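Side-chain contact in Co-type Nitrile Hydratase beta subunit (Pseudomonas putida, PDB 3QYH), which probably pairs with the cobalt-bearing alpha subunit to form the nitrile hydratase that converts nitriles to amides by adding water: residues Pro108-Val111 with Asp112-Ser116. Numbering follows the deposited sequence.
Sequences PAIV and DGLLS
Val111 CG1 stands anti to its own backbone N (chi1 169°), whereas Leu115 CG stands anti to its carbonyl carbon (chi1 -65°), and these two torsions lay the side chains next to each other, pointing the same way. Their contact is an i/i+4 pairing along the short helix 111-117, in the N-terminal region of the beta subunit. The methyls Val111 CG1 and Leu115 CD1 come within 3.8 Å, while Leu115 CG passes 3.4 Å from Val111 O. Both residues are buried and also pack on the partner protein chain, so this face of the helix belongs to the interface between chains. One turn of backbone fixes the spacing: Leu115 N donates to Val111 O at 2.9 Å in a bond close to straight. The preceding bond, Leu114 N to Ile110 O, has the same length and is a little more bent. Here the side chains meet more loosely, with Ile110 CD1 and Leu114 CD1 4.4 Å apart; Leu114, like Val111, also touches Leu106.

Two waters bridge the backbone pairs that precede these. One water donates to Pro108 O and accepts from Asp112 N, and a second links Ala109 O to Gly113 N in the same manner. Each takes the place of a direct i/i+4 bond, since Pro108 O lies 4.9 Å from Asp112 N and Ala109 O lies 5.4 Å from Gly113 N, both too far for one. Farther along, Asp112 O is gripped twice by one residue, Ser116, whose N and OG approach from opposite faces of the carbonyl plane. The hydroxyl bond, Ser116 OG to Asp112 O, measures 2.8 Å, and its donor sits 36° out of that plane.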
# COMPACT_ATOMS: atom_id res chain seq x y z
N PRO B 108 19.40 0.46 -17.17
CA PRO B 108 18.30 0.44 -18.14
C PRO B 108 17.94 -0.97 -18.64
O PRO B 108 16.76 -1.24 -18.79
CB PRO B 108 18.84 1.30 -19.28
CG PRO B 108 19.76 2.27 -18.60
CD PRO B 108 20.43 1.46 -17.51
N ALA B 109 18.93 -1.83 -18.87
CA ALA B 109 18.69 -3.18 -19.35
C ALA B 109 17.82 -4.05 -18.43
O ALA B 109 17.11 -4.93 -18.92
CB ALA B 109 20.01 -3.88 -19.62
N ILE B 110 17.87 -3.82 -17.13
CA ILE B 110 17.10 -4.67 -16.22
C ILE B 110 15.83 -4.04 -15.62
O ILE B 110 15.11 -4.72 -14.88
CB ILE B 110 17.98 -5.22 -15.10
CG1 ILE B 110 18.37 -4.10 -14.13
CG2 ILE B 110 19.23 -5.87 -15.66
CD1 ILE B 110 19.11 -4.65 -12.91
N VAL B 111 15.56 -2.77 -15.91
CA VAL B 111 14.40 -2.09 -15.31
C VAL B 111 13.11 -2.91 -15.52
O VAL B 111 12.42 -3.26 -14.57
CB VAL B 111 14.22 -0.65 -15.84
CG1 VAL B 111 12.84 -0.07 -15.40
CG2 VAL B 111 15.35 0.26 -15.33
N ASP B 112 12.79 -3.22 -16.76
CA ASP B 112 11.53 -3.91 -17.02
C ASP B 112 11.41 -5.25 -16.29
O ASP B 112 10.38 -5.52 -15.68
CB ASP B 112 11.30 -4.12 -18.51
CG ASP B 112 9.97 -4.83 -18.78
OD1 ASP B 112 8.91 -4.24 -18.46
OD2 ASP B 112 9.98 -5.98 -19.29
N GLY B 113 12.45 -6.07 -16.36
CA GLY B 113 12.43 -7.38 -15.74
C GLY B 113 12.35 -7.29 -14.21
O GLY B 113 11.68 -8.11 -13.57
N LEU B 114 13.03 -6.30 -13.65
CA LEU B 114 13.02 -6.08 -12.20
C LEU B 114 11.66 -5.60 -11.72
O LEU B 114 11.14 -6.11 -10.70
CB LEU B 114 14.13 -5.10 -11.79
CG LEU B 114 14.37 -4.92 -10.29
CD1 LEU B 114 15.86 -4.76 -10.01
CD2 LEU B 114 13.59 -3.72 -9.77
N LEU B 115 11.07 -4.63 -12.43
CA LEU B 115 9.75 -4.13 -12.03
C LEU B 115 8.66 -5.20 -12.22
O LEU B 115 7.71 -5.26 -11.42
CB LEU B 115 9.38 -2.85 -12.79
CG LEU B 115 10.23 -1.63 -12.52
CD1 LEU B 115 9.70 -0.45 -13.34
CD2 LEU B 115 10.25 -1.29 -11.01
N SER B 116 8.79 -6.03 -13.26
CA SER B 116 7.82 -7.09 -13.53
C SER B 116 7.98 -8.25 -12.56
O SER B 116 7.09 -9.10 -12.44
CB SER B 116 7.97 -7.65 -14.97
OG SER B 116 7.84 -6.62 -15.92
O HOH W 1 14.36 -2.56 -19.14
O HOH W 2 14.65 -6.08 -18.33